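Local coordinates for conserved exported protein (Bacteroides fragilis, PDB 3CLW), which is of unknown function but probably hydrolyses O-glycosidic bonds, as a glycoside hydrolase with a TIM-barrel fold, at residues K42-D47 against G385-T390; N67-I72 against Y180-N185; F163-A168 against A221-K226; Y283-L288 against E422-L427; D345-N350 against M428-T433. All coordinates share one frame; numbering follows the deposited sequence.

From the N terminus, interaction 1 opens first, at 42-47, and stays open until 385-390. Interactions 2 and 3 both begin and end within that span: 67-72 meets 180-185, and 163-168 meets 221-226. These two cross each other and touch, their centres about 12 Å apart, linking inner strands of the (beta/alpha)8 barrel to its outer helices. Interactions 4 and 5 open at 283-288 and 345-350, before interaction 1 closes, and end at 422-427 and 428-433, so both cross it and each other. They tie late barrel helices to the C-terminal beta domain, whereas interaction 1 sets an early helix against a small three-stranded sheet.

Interaction 1 (K42-D47 against G385-T390); sequences KEKIAD and GEISTT
Ile45 and Ile387 make the core of this contact by apolar packing of their ethyl branches. CD1 of Ile387 lies 3.7 Å from CG1 of Ile45, and CG1 of Ile387 is 3.8 Å from that same Ile45 CG1. The end of the helix residue joins in, with Ile45 CD1 4.0 Å from Ile387 CG1. The two side chains run at a slant to each other. In Ile387 a chi1 of -61° turns CG1 opposite the carbonyl carbon, which sends the longer arm out to the helix. A beta-branched residue suits an extended strand, and its ethyl arm gives it the length to bridge the gap.

A second van der Waals contact comes from a charged residue. Lys44 CG sits 4.0 Å from Ile387 CD1, after which the lysine chain bends at chi2 (68°) and leads its amine away. Lysine fits such an exposed margin because its methylenes can cover a hydrophobic neighbour while its charge stays in water.

Polar groups of these segments look to other partners: Glu43 and Asp47 both form salt bridges to Arg120, and Thr390 occupies the N-cap of helix 391-400. Ile45 also touches Phe113 of helix 108-119, and both isoleucines pack on Ile368 of strand 368-371. Helix 39-50 is thereby set between helix 108-119 and the small sheet of which strand 386-389 is an outermost member.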
# COMPACT_ATOMS: atom_id res chain seq x y z
N LYS A 42 -14.42 -8.31 -14.51
CA LYS A 42 -13.47 -8.96 -13.58
C LYS A 42 -12.04 -9.05 -14.16
O LYS A 42 -11.03 -8.66 -13.51
CB LYS A 42 -13.96 -10.40 -13.34
CG LYS A 42 -14.72 -10.59 -12.11
CD LYS A 42 -15.65 -11.76 -12.16
CE LYS A 42 -15.03 -13.11 -12.23
NZ LYS A 42 -15.91 -14.08 -11.51
N GLU A 43 -11.97 -9.61 -15.38
CA GLU A 43 -10.69 -9.85 -16.05
C GLU A 43 -9.98 -8.57 -16.38
O GLU A 43 -8.77 -8.46 -16.21
CB GLU A 43 -10.90 -10.67 -17.32
CG GLU A 43 -11.75 -11.85 -17.04
CD GLU A 43 -11.03 -13.15 -17.12
OE1 GLU A 43 -10.01 -13.34 -16.42
OE2 GLU A 43 -11.51 -14.00 -17.92
N LYS A 44 -10.75 -7.61 -16.88
CA LYS A 44 -10.24 -6.28 -17.17
C LYS A 44 -9.65 -5.59 -15.93
O LYS A 44 -8.58 -5.00 -16.01
CB LYS A 44 -11.35 -5.43 -17.80
CG LYS A 44 -11.05 -3.93 -17.94
CD LYS A 44 -9.95 -3.63 -18.96
CE LYS A 44 -10.33 -2.39 -19.81
NZ LYS A 44 -9.59 -2.32 -21.13
N ILE A 45 -10.36 -5.63 -14.81
CA ILE A 45 -9.84 -5.09 -13.53
C ILE A 45 -8.52 -5.81 -13.19
O ILE A 45 -7.50 -5.17 -13.00
CB ILE A 45 -10.88 -5.23 -12.38
CG1 ILE A 45 -12.07 -4.29 -12.63
CG2 ILE A 45 -10.24 -4.96 -11.00
CD1 ILE A 45 -13.27 -4.53 -11.70
N ALA A 46 -8.54 -7.14 -13.20
CA ALA A 46 -7.33 -7.92 -12.96
C ALA A 46 -6.13 -7.55 -13.87
O ALA A 46 -4.98 -7.49 -13.40
CB ALA A 46 -7.63 -9.41 -13.05
N ASP A 47 -6.41 -7.30 -15.15
CA ASP A 47 -5.38 -6.81 -16.04
C ASP A 47 -4.82 -5.43 -15.60
O ASP A 47 -3.62 -5.26 -15.57
CB ASP A 47 -5.84 -6.75 -17.52
CG ASP A 47 -6.13 -8.13 -18.14
OD1 ASP A 47 -5.68 -9.21 -17.62
OD2 ASP A 47 -6.83 -8.14 -19.17
N GLY A 385 -21.15 -2.98 -12.92
CA GLY A 385 -20.88 -1.55 -12.94
C GLY A 385 -19.93 -1.23 -14.07
O GLY A 385 -19.58 -2.10 -14.84
N GLU A 386 -19.50 0.02 -14.15
CA GLU A 386 -18.55 0.49 -15.15
C GLU A 386 -17.19 0.81 -14.49
O GLU A 386 -17.12 1.45 -13.45
CB GLU A 386 -19.09 1.76 -15.85
CG GLU A 386 -18.29 2.19 -17.08
CD GLU A 386 -18.41 3.68 -17.41
OE1 GLU A 386 -19.40 4.33 -17.00
OE2 GLU A 386 -17.50 4.20 -18.10
N ILE A 387 -16.12 0.36 -15.13
CA ILE A 387 -14.74 0.59 -14.69
C ILE A 387 -14.24 1.95 -15.24
O ILE A 387 -14.31 2.22 -16.44
CB ILE A 387 -13.85 -0.58 -15.18
CG1 ILE A 387 -14.34 -1.89 -14.56
CG2 ILE A 387 -12.39 -0.34 -14.87
CD1 ILE A 387 -14.11 -3.07 -15.46
N SER A 388 -13.74 2.81 -14.35
CA SER A 388 -13.13 4.06 -14.78
C SER A 388 -11.73 4.19 -14.13
O SER A 388 -11.61 4.17 -12.92
CB SER A 388 -14.07 5.19 -14.36
OG SER A 388 -13.53 6.47 -14.63
N THR A 389 -10.66 4.29 -14.92
CA THR A 389 -9.33 4.50 -14.36
C THR A 389 -9.15 5.95 -13.92
O THR A 389 -9.68 6.85 -14.56
CB THR A 389 -8.17 4.09 -15.32
OG1 THR A 389 -8.17 4.93 -16.48
CG2 THR A 389 -8.33 2.64 -15.74
N THR A 390 -8.46 6.18 -12.80
CA THR A 390 -8.18 7.53 -12.39
C THR A 390 -6.75 7.85 -12.81
O THR A 390 -6.00 6.97 -13.23
CB THR A 390 -8.35 7.72 -10.86
OG1 THR A 390 -7.32 7.00 -10.18
CG2 THR A 390 -9.72 7.26 -10.39

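Interaction 2 (N67-I72 against Y180-N185); sequences NWRVNI and YISPNN
Arg69 and Ser182 approach each other without bonding: NH2 of Arg69 is 4.5 Å from OG of Ser182, and the serine oxygen comes obliquely to the guanidinium plane. The other meeting is that of Asn67 with Tyr180. The asparagine side chain points at the strand opposite, and its amide end comes near the CD1-CE1 side of the tyrosine ring without a tight contact. The amide and ring planes stand steeply to one another, 81° apart, but the amide comes obliquely to the ring.

The spacing follows from the fold. Strands 68-71 and 178-182 are the second and fourth strands of a (beta/alpha)8 barrel, with 125-128 between them, and Arg69 CA and Tyr180 CA are 9.3 Å apart. At that distance the backbones do not pair, and it is side chains that bridge the gap. Arginine is long enough to do so; its chain is extended at chi2 and turned at chi3 (55°), which brings the guanidinium group round toward the serine. In clan A glycosidases the end of the fourth strand carries the acid/base glutamate, so 180-185 is consistent with a place bordering an active site, although none is established here.

Further out, Glu231 OE1 holds the pair together, forming a salt bridge with Arg69 NH2 and accepting a hydrogen bond from Ser182 OG. Arg69 NH1 is bonded to Gln355 OE1, and Phe128 meets the same guanidinium group in a cation-pi contact. Tyr180 packs edge-to-face with Trp309.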
# COMPACT_ATOMS: atom_id res chain seq x y z
N ASN A 67 2.63 -6.86 -5.24
CA ASN A 67 2.10 -7.49 -4.03
C ASN A 67 0.59 -7.26 -4.09
O ASN A 67 0.13 -6.37 -4.84
CB ASN A 67 2.71 -6.88 -2.76
CG ASN A 67 2.11 -7.47 -1.46
OD1 ASN A 67 2.35 -8.63 -1.10
ND2 ASN A 67 1.37 -6.66 -0.75
N TRP A 68 -0.17 -8.07 -3.35
CA TRP A 68 -1.65 -7.89 -3.25
C TRP A 68 -2.04 -8.13 -1.80
O TRP A 68 -1.64 -9.14 -1.22
CB TRP A 68 -2.39 -8.86 -4.17
CG TRP A 68 -3.94 -8.74 -4.22
CD1 TRP A 68 -4.85 -9.74 -3.94
CD2 TRP A 68 -4.70 -7.61 -4.64
NE1 TRP A 68 -6.13 -9.29 -4.15
CE2 TRP A 68 -6.07 -7.98 -4.59
CE3 TRP A 68 -4.36 -6.30 -5.04
CZ2 TRP A 68 -7.12 -7.08 -4.90
CZ3 TRP A 68 -5.40 -5.40 -5.36
CH2 TRP A 68 -6.76 -5.80 -5.28
N ARG A 69 -2.77 -7.18 -1.21
CA ARG A 69 -3.14 -7.32 0.20
C ARG A 69 -4.56 -7.93 0.32
O ARG A 69 -5.54 -7.34 -0.15
CB ARG A 69 -3.03 -6.00 0.95
CG ARG A 69 -1.63 -5.37 0.99
CD ARG A 69 -1.64 -3.95 1.61
NE ARG A 69 -2.25 -3.94 2.94
CZ ARG A 69 -1.58 -4.00 4.10
NH1 ARG A 69 -0.24 -4.06 4.14
NH2 ARG A 69 -2.27 -4.00 5.23
N VAL A 70 -4.64 -9.10 0.96
CA VAL A 70 -5.88 -9.82 1.15
C VAL A 70 -6.43 -9.66 2.59
O VAL A 70 -5.74 -9.98 3.58
CB VAL A 70 -5.69 -11.32 0.77
CG1 VAL A 70 -6.95 -12.16 1.07
CG2 VAL A 70 -5.29 -11.41 -0.68
N ASN A 71 -7.65 -9.16 2.70
CA ASN A 71 -8.34 -9.00 3.98
C ASN A 71 -8.94 -10.33 4.43
O ASN A 71 -10.00 -10.76 3.95
CB ASN A 71 -9.46 -7.94 3.87
CG ASN A 71 -10.11 -7.60 5.23
OD1 ASN A 71 -11.25 -7.19 5.29
ND2 ASN A 71 -9.38 -7.80 6.31
N ILE A 72 -8.26 -10.97 5.38
CA ILE A 72 -8.77 -12.16 6.02
C ILE A 72 -9.90 -11.72 6.94
O ILE A 72 -9.71 -10.90 7.86
CB ILE A 72 -7.64 -12.90 6.77
CG1 ILE A 72 -6.54 -13.35 5.78
CG2 ILE A 72 -8.20 -14.08 7.54
CD1 ILE A 72 -7.01 -14.26 4.63
N TYR A 180 3.53 -12.68 3.88
CA TYR A 180 3.43 -11.76 5.02
C TYR A 180 2.07 -11.87 5.70
O TYR A 180 1.06 -12.18 5.04
CB TYR A 180 3.60 -10.32 4.56
CG TYR A 180 4.75 -10.07 3.57
CD1 TYR A 180 4.53 -10.09 2.17
CD2 TYR A 180 6.04 -9.80 4.03
CE1 TYR A 180 5.56 -9.85 1.28
CE2 TYR A 180 7.08 -9.58 3.16
CZ TYR A 180 6.85 -9.59 1.78
OH TYR A 180 7.90 -9.34 0.94
N ILE A 181 2.06 -11.66 7.01
CA ILE A 181 0.83 -11.60 7.81
C ILE A 181 0.87 -10.35 8.63
O ILE A 181 1.81 -10.14 9.40
CB ILE A 181 0.67 -12.77 8.79
CG1 ILE A 181 0.38 -14.08 8.05
CG2 ILE A 181 -0.49 -12.51 9.78
CD1 ILE A 181 0.70 -15.32 8.85
N SER A 182 -0.17 -9.54 8.50
CA SER A 182 -0.31 -8.29 9.22
C SER A 182 -1.51 -8.38 10.19
O SER A 182 -2.66 -8.24 9.78
CB SER A 182 -0.40 -7.15 8.23
OG SER A 182 -0.49 -5.92 8.89
N PRO A 183 -1.24 -8.68 11.48
CA PRO A 183 -2.33 -9.01 12.41
C PRO A 183 -3.16 -7.81 12.89
O PRO A 183 -4.33 -7.97 13.27
CB PRO A 183 -1.60 -9.69 13.59
CG PRO A 183 -0.26 -8.97 13.62
CD PRO A 183 0.09 -8.72 12.15
N ASN A 184 -2.59 -6.62 12.83
CA ASN A 184 -3.27 -5.45 13.41
C ASN A 184 -3.25 -4.25 12.48
O ASN A 184 -2.20 -3.95 11.87
CB ASN A 184 -2.61 -5.05 14.73
CG ASN A 184 -2.72 -6.15 15.80
OD1 ASN A 184 -1.97 -7.15 15.76
ND2 ASN A 184 -3.64 -5.96 16.76
N ASN A 185 -4.39 -3.59 12.36
CA ASN A 185 -4.52 -2.40 11.54
C ASN A 185 -4.79 -1.16 12.36
O ASN A 185 -5.65 -1.16 13.25
CB ASN A 185 -5.67 -2.55 10.56
CG ASN A 185 -5.82 -1.33 9.66
OD1 ASN A 185 -4.88 -0.97 8.96
ND2 ASN A 185 -7.02 -0.72 9.64

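Interaction 3 (F163-A168 against A221-K226)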
# COMPACT_ATOMS: atom_id res chain seq x y z
N PHE A 163 -4.95 -19.20 13.90
CA PHE A 163 -5.95 -18.96 12.87
C PHE A 163 -5.31 -18.30 11.64
O PHE A 163 -5.48 -18.80 10.53
CB PHE A 163 -7.09 -18.09 13.40
CG PHE A 163 -7.93 -17.47 12.30
CD1 PHE A 163 -8.81 -18.25 11.55
CD2 PHE A 163 -7.83 -16.11 12.02
CE1 PHE A 163 -9.59 -17.69 10.52
CE2 PHE A 163 -8.63 -15.52 11.00
CZ PHE A 163 -9.50 -16.34 10.24
N LEU A 164 -4.57 -17.21 11.86
CA LEU A 164 -3.83 -16.51 10.80
C LEU A 164 -2.78 -17.38 10.09
O LEU A 164 -2.68 -17.33 8.88
CB LEU A 164 -3.15 -15.26 11.35
CG LEU A 164 -4.05 -14.14 11.86
CD1 LEU A 164 -3.21 -13.07 12.52
CD2 LEU A 164 -4.79 -13.54 10.65
N VAL A 165 -2.05 -18.19 10.85
CA VAL A 165 -1.06 -19.08 10.28
C VAL A 165 -1.69 -20.23 9.50
O VAL A 165 -1.23 -20.54 8.42
CB VAL A 165 -0.05 -19.63 11.34
CG1 VAL A 165 0.72 -20.83 10.80
CG2 VAL A 165 0.91 -18.54 11.75
N LYS A 166 -2.72 -20.86 10.05
CA LYS A 166 -3.44 -21.92 9.33
C LYS A 166 -4.04 -21.44 7.98
O LYS A 166 -4.04 -22.19 7.01
CB LYS A 166 -4.52 -22.59 10.19
CG LYS A 166 -5.55 -23.42 9.35
CD LYS A 166 -5.93 -24.68 10.05
CE LYS A 166 -6.86 -25.53 9.19
NZ LYS A 166 -7.33 -26.70 9.95
N SER A 167 -4.58 -20.22 7.97
CA SER A 167 -5.15 -19.61 6.75
C SER A 167 -4.06 -19.39 5.69
O SER A 167 -4.24 -19.75 4.51
CB SER A 167 -5.83 -18.27 7.08
OG SER A 167 -6.93 -18.43 7.93
N ALA A 168 -2.94 -18.78 6.11
CA ALA A 168 -1.80 -18.62 5.22
C ALA A 168 -1.31 -19.97 4.70
O ALA A 168 -1.03 -20.13 3.51
CB ALA A 168 -0.62 -17.84 5.88
N ALA A 221 4.36 -24.33 12.19
CA ALA A 221 3.83 -24.63 10.86
C ALA A 221 4.96 -24.82 9.84
O ALA A 221 4.77 -25.49 8.85
CB ALA A 221 2.89 -23.53 10.41
N GLN A 222 6.12 -24.20 10.10
CA GLN A 222 7.24 -24.14 9.16
C GLN A 222 6.82 -23.59 7.78
O GLN A 222 7.16 -24.16 6.75
CB GLN A 222 7.93 -25.51 9.02
CG GLN A 222 8.41 -26.14 10.37
CD GLN A 222 8.84 -27.61 10.19
OE1 GLN A 222 9.96 -27.88 9.78
NE2 GLN A 222 7.93 -28.55 10.46
N ILE A 223 6.08 -22.50 7.78
CA ILE A 223 5.75 -21.80 6.54
C ILE A 223 6.73 -20.64 6.34
O ILE A 223 7.17 -20.02 7.31
CB ILE A 223 4.27 -21.30 6.46
CG1 ILE A 223 3.91 -20.38 7.65
CG2 ILE A 223 3.28 -22.49 6.32
CD1 ILE A 223 2.55 -19.69 7.48
N ASP A 224 7.05 -20.37 5.08
CA ASP A 224 7.93 -19.28 4.70
C ASP A 224 7.17 -17.96 4.68
O ASP A 224 6.93 -17.38 3.60
CB ASP A 224 8.56 -19.60 3.32
CG ASP A 224 9.69 -18.65 2.94
OD1 ASP A 224 10.17 -17.90 3.84
OD2 ASP A 224 10.10 -18.63 1.75
N THR A 225 6.76 -17.50 5.87
CA THR A 225 5.94 -16.30 6.02
C THR A 225 6.45 -15.42 7.15
O THR A 225 6.88 -15.94 8.17
CB THR A 225 4.43 -16.67 6.32
OG1 THR A 225 3.91 -17.52 5.28
CG2 THR A 225 3.58 -15.42 6.40
N LYS A 226 6.38 -14.10 7.00
CA LYS A 226 6.86 -13.18 8.00
C LYS A 226 5.81 -12.19 8.51
O LYS A 226 4.80 -11.92 7.84
CB LYS A 226 8.08 -12.43 7.47
CG LYS A 226 9.32 -13.30 7.33
CD LYS A 226 10.38 -12.49 6.66
CE LYS A 226 11.48 -13.34 5.99
NZ LYS A 226 12.18 -14.32 6.90
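Val165 and Ile223 slant across one another, with the isoleucine's terminal methyl laid against the helix. CD1 of Ile223 is 4.0 Å from Val165 CG1 and also 4.0 Å from Ala168 CB, so it rests between residues nearly one turn apart. Ile223 takes an uncommon chi1 of 57°, which places CG1 between the backbone N and the carbonyl carbon. Val165 instead turns CG1 away from its own N, at 164°, and this branch does double duty: it also meets Ala221 CB at 3.5 Å, closer than carbons usually pack. Small alanines on both sides allow the backbones to come near, with Val165 CA 7.4 Å from Ala221 CA.

The second segment is the link from helix 204-221 to strand 226-232. Gln222 leaves the helix with positive phi, and Asp224 centres an inverse gamma turn, so Ile223 points inward between two exposed residues. Val165 further packs on Leu214, Ala217 and Ile218, joining two successive outer helices of the (beta/alpha)8 barrel.

Since the side-chain contacts across the two segments are all between methyl groups, the fit here depends on shape and burial of hydrocarbon; direction comes from bonds beside it, such as Thr225 OG1 to Val178 O.

Interaction 4 (Y283-L288 against E422-L427); sequences YPATLL and EAATSL
Ala424 lays its methyl group against Ala285, CB to CB at 3.9 Å, with Leu288 beside them. The Leu288 CD2 methyl is 4.2 Å from Ala424 CB; chi1 of 164° points the leucine chain to that side. Because Ala285 and Leu288 stand nearly one helical turn apart, they present neighbouring patches to the single methyl of Ala424. Alanine is apt in both positions: it is small enough for Ala285 CA and Ala424 CA to lie 6.4 Å apart, yet it still buries hydrocarbon.

Turn-forming elements flank the contact on both sides. Pro284, preceded by a cis peptide bond, sits at the N-cap of helix 285-300, and its CB lies 4.1 Å above the centre of the Tyr283 ring plane. On the other side, Ala424 is part of a type I turn running from Ala423 to Ser426. Glu422 O is gripped there from both faces of its carbonyl plane, by Ser426 OG at 3.0 Å and by Thr425 N at 3.2 Å. The serine approaches 47° out of that plane. Short hydroxyl side chains suit such a turn, since they can fold back onto the carbonyls just before them.

Ala424 O accepts a hydrogen bond from Arg340 of helix 328-347, and Leu421 also packs on Ala285. The arrangement is a domain interface typical of family 30 architecture, where outer barrel helices meet the adjoining C-terminal beta domain.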
# COMPACT_ATOMS: atom_id res chain seq x y z
N TYR A 283 0.17 16.60 3.33
CA TYR A 283 -0.04 18.03 3.14
C TYR A 283 -0.01 18.71 4.51
O TYR A 283 -0.54 18.13 5.47
CB TYR A 283 -1.40 18.26 2.48
CG TYR A 283 -1.72 19.71 2.15
CD1 TYR A 283 -1.37 20.25 0.93
CD2 TYR A 283 -2.37 20.53 3.08
CE1 TYR A 283 -1.65 21.55 0.61
CE2 TYR A 283 -2.66 21.86 2.78
CZ TYR A 283 -2.30 22.36 1.53
OH TYR A 283 -2.58 23.67 1.18
N PRO A 284 0.59 19.92 4.61
CA PRO A 284 1.32 20.61 3.55
C PRO A 284 2.70 20.03 3.32
O PRO A 284 3.11 19.12 4.04
CB PRO A 284 1.41 22.06 4.06
CG PRO A 284 1.41 21.93 5.53
CD PRO A 284 0.55 20.73 5.85
N ALA A 285 3.40 20.56 2.32
CA ALA A 285 4.70 20.04 1.92
C ALA A 285 5.75 20.02 3.03
O ALA A 285 6.63 19.15 3.04
CB ALA A 285 5.25 20.77 0.68
N THR A 286 5.67 20.99 3.94
CA THR A 286 6.63 21.01 5.06
C THR A 286 6.47 19.75 5.92
O THR A 286 7.44 19.05 6.23
CB THR A 286 6.57 22.32 5.90
OG1 THR A 286 5.27 22.46 6.50
CG2 THR A 286 6.81 23.51 5.04
N LEU A 287 5.22 19.43 6.27
CA LEU A 287 4.93 18.22 7.01
C LEU A 287 5.34 16.97 6.21
O LEU A 287 5.99 16.07 6.73
CB LEU A 287 3.46 18.19 7.41
CG LEU A 287 2.87 16.90 8.00
CD1 LEU A 287 3.55 16.53 9.34
CD2 LEU A 287 1.35 17.05 8.17
N LEU A 288 4.96 16.95 4.92
CA LEU A 288 5.25 15.83 4.03
C LEU A 288 6.72 15.44 4.13
O LEU A 288 7.05 14.27 4.39
CB LEU A 288 4.86 16.18 2.58
CG LEU A 288 5.36 15.35 1.38
CD1 LEU A 288 4.54 14.08 1.14
CD2 LEU A 288 5.39 16.20 0.11
N GLU A 422 11.66 22.35 -1.62
CA GLU A 422 11.47 23.10 -2.85
C GLU A 422 11.09 22.14 -3.94
O GLU A 422 10.20 22.43 -4.73
CB GLU A 422 12.71 23.95 -3.20
CG GLU A 422 12.69 25.31 -2.47
CD GLU A 422 14.03 26.08 -2.47
OE1 GLU A 422 15.04 25.57 -3.07
OE2 GLU A 422 14.06 27.20 -1.86
N ALA A 423 11.74 20.98 -3.96
CA ALA A 423 11.42 19.93 -4.91
C ALA A 423 9.93 19.55 -4.87
O ALA A 423 9.33 19.34 -5.92
CB ALA A 423 12.27 18.72 -4.66
N ALA A 424 9.35 19.51 -3.67
CA ALA A 424 7.94 19.12 -3.48
C ALA A 424 6.92 19.97 -4.26
O ALA A 424 5.79 19.52 -4.53
CB ALA A 424 7.59 19.10 -2.01
N THR A 425 7.28 21.20 -4.63
CA THR A 425 6.34 22.06 -5.36
C THR A 425 6.84 22.35 -6.76
O THR A 425 6.19 23.09 -7.51
CB THR A 425 6.02 23.41 -4.63
OG1 THR A 425 7.25 24.07 -4.27
CG2 THR A 425 5.20 23.15 -3.39
N SER A 426 7.99 21.79 -7.12
CA SER A 426 8.53 21.97 -8.47
C SER A 426 8.81 20.65 -9.18
O SER A 426 7.95 20.15 -9.92
CB SER A 426 9.76 22.90 -8.46
OG SER A 426 10.83 22.39 -7.69
N LEU A 427 9.99 20.06 -8.96
CA LEU A 427 10.42 18.91 -9.73
C LEU A 427 11.06 17.81 -8.86
O LEU A 427 12.07 18.05 -8.17
CB LEU A 427 11.38 19.35 -10.83
CG LEU A 427 11.93 18.26 -11.74
CD1 LEU A 427 10.92 17.85 -12.82
CD2 LEU A 427 13.24 18.69 -12.37

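Interaction 5 (D345-N350 against M428-T433)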
# COMPACT_ATOMS: atom_id res chain seq x y z
N ASP A 345 8.05 9.14 -0.10
CA ASP A 345 8.20 7.87 0.59
C ASP A 345 9.43 7.10 0.16
O ASP A 345 10.19 6.58 1.00
CB ASP A 345 6.94 7.01 0.47
CG ASP A 345 5.87 7.44 1.45
OD1 ASP A 345 6.19 8.18 2.41
OD2 ASP A 345 4.71 7.05 1.29
N LEU A 346 9.63 7.00 -1.15
CA LEU A 346 10.77 6.28 -1.73
C LEU A 346 12.11 6.97 -1.50
O LEU A 346 13.11 6.32 -1.27
CB LEU A 346 10.56 6.09 -3.24
CG LEU A 346 9.43 5.17 -3.70
CD1 LEU A 346 9.28 5.23 -5.22
CD2 LEU A 346 9.65 3.72 -3.21
N THR A 347 12.13 8.30 -1.56
CA THR A 347 13.39 9.04 -1.53
C THR A 347 13.73 9.64 -0.17
O THR A 347 14.88 9.85 0.11
CB THR A 347 13.43 10.15 -2.60
OG1 THR A 347 12.38 11.08 -2.33
CG2 THR A 347 13.25 9.59 -4.00
N LEU A 348 12.73 9.97 0.64
CA LEU A 348 12.98 10.54 1.95
C LEU A 348 12.87 9.49 3.06
O LEU A 348 13.76 9.38 3.88
CB LEU A 348 12.06 11.74 2.23
CG LEU A 348 12.15 12.92 1.26
CD1 LEU A 348 11.49 14.13 1.87
CD2 LEU A 348 13.58 13.22 0.87
N ALA A 349 11.79 8.70 3.04
CA ALA A 349 11.58 7.65 4.03
C ALA A 349 12.27 6.35 3.61
O ALA A 349 12.28 5.39 4.38
CB ALA A 349 10.11 7.44 4.31
N ASN A 350 12.87 6.36 2.41
CA ASN A 350 13.52 5.19 1.82
C ASN A 350 12.66 3.93 1.85
O ASN A 350 13.14 2.83 2.15
CB ASN A 350 14.89 4.93 2.49
CG ASN A 350 15.99 5.86 1.97
OD1 ASN A 350 17.04 5.41 1.53
ND2 ASN A 350 15.75 7.14 2.04
N MET A 428 10.45 16.62 -8.90
CA MET A 428 10.87 15.46 -8.09
C MET A 428 11.31 14.35 -9.03
O MET A 428 10.63 14.04 -10.01
CB MET A 428 9.73 14.97 -7.19
CG MET A 428 9.38 15.90 -6.00
SD MET A 428 7.80 15.50 -5.23
CE MET A 428 6.74 16.49 -6.25
N ILE A 429 12.46 13.76 -8.75
CA ILE A 429 12.99 12.76 -9.62
C ILE A 429 13.85 11.79 -8.83
O ILE A 429 14.56 12.20 -7.91
CB ILE A 429 13.69 13.41 -10.85
CG1 ILE A 429 14.38 12.38 -11.74
CG2 ILE A 429 14.66 14.42 -10.39
CD1 ILE A 429 14.76 12.92 -13.09
N SER A 430 13.75 10.51 -9.19
CA SER A 430 14.40 9.40 -8.48
C SER A 430 14.73 8.33 -9.50
O SER A 430 14.11 8.28 -10.55
CB SER A 430 13.48 8.83 -7.37
OG SER A 430 12.21 8.42 -7.89
N SER A 431 15.71 7.48 -9.19
CA SER A 431 16.13 6.42 -10.11
C SER A 431 16.31 5.07 -9.42
O SER A 431 16.53 5.03 -8.21
CB SER A 431 17.41 6.81 -10.85
OG SER A 431 17.22 8.00 -11.58
N TYR A 432 16.23 3.99 -10.19
CA TYR A 432 16.19 2.63 -9.64
C TYR A 432 16.80 1.77 -10.68
O TYR A 432 16.69 2.10 -11.83
CB TYR A 432 14.73 2.14 -9.38
CG TYR A 432 13.96 3.13 -8.58
CD1 TYR A 432 13.83 2.99 -7.21
CD2 TYR A 432 13.42 4.26 -9.18
CE1 TYR A 432 13.20 3.93 -6.46
CE2 TYR A 432 12.76 5.21 -8.44
CZ TYR A 432 12.66 5.05 -7.08
OH TYR A 432 12.01 5.98 -6.34
N THR A 433 17.43 0.68 -10.28
CA THR A 433 18.04 -0.23 -11.27
C THR A 433 18.08 -1.70 -10.83
O THR A 433 18.13 -2.00 -9.65
CB THR A 433 19.48 0.21 -11.68
OG1 THR A 433 19.93 -0.61 -12.77
CG2 THR A 433 20.46 0.09 -10.54
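Leu346 and Thr347, in the last turn or so of helix 328-347, a late outer helix of the (beta/alpha)8 barrel, pack on alternate residues of strand 427-433 in the C-terminal beta domain. The dense part lies at Tyr432 and Ser430. Tyr432 and Leu346 cross at about a right angle, with Leu346 CD1 3.9 Å from CZ of the tyrosine. Leu346 CB is 3.4 Å from Tyr432 OH; the approach of CD1 to that oxygen is shorter still and is doubtful as modelled. Next to it, Thr347 CG2 presses on Ser430 CB at 3.5 Å, under the usual carbon separation, whereas its reach to Tyr432 OH is a wider 4.5 Å. A side chain as short as serine's lets the threonine methyl come this close to the strand.

The loose side begins at the hydroxyl of partly exposed Thr347. A chi1 of 61° turns it back to the helix, where OG1 bonds to His343 O, and leaves CG2 for the strand. The chain then turns away, with Asn350 at positive phi. Ile429 and Ser431 face the opposite way on the strand, toward Ile412.

Tyrosine suits its place because its ring spans to the helix while its hydroxyl keeps a polar partner: Ser430 OG and Tyr432 OH are 2.9 Å apart in a hydrogen bond that either could donate.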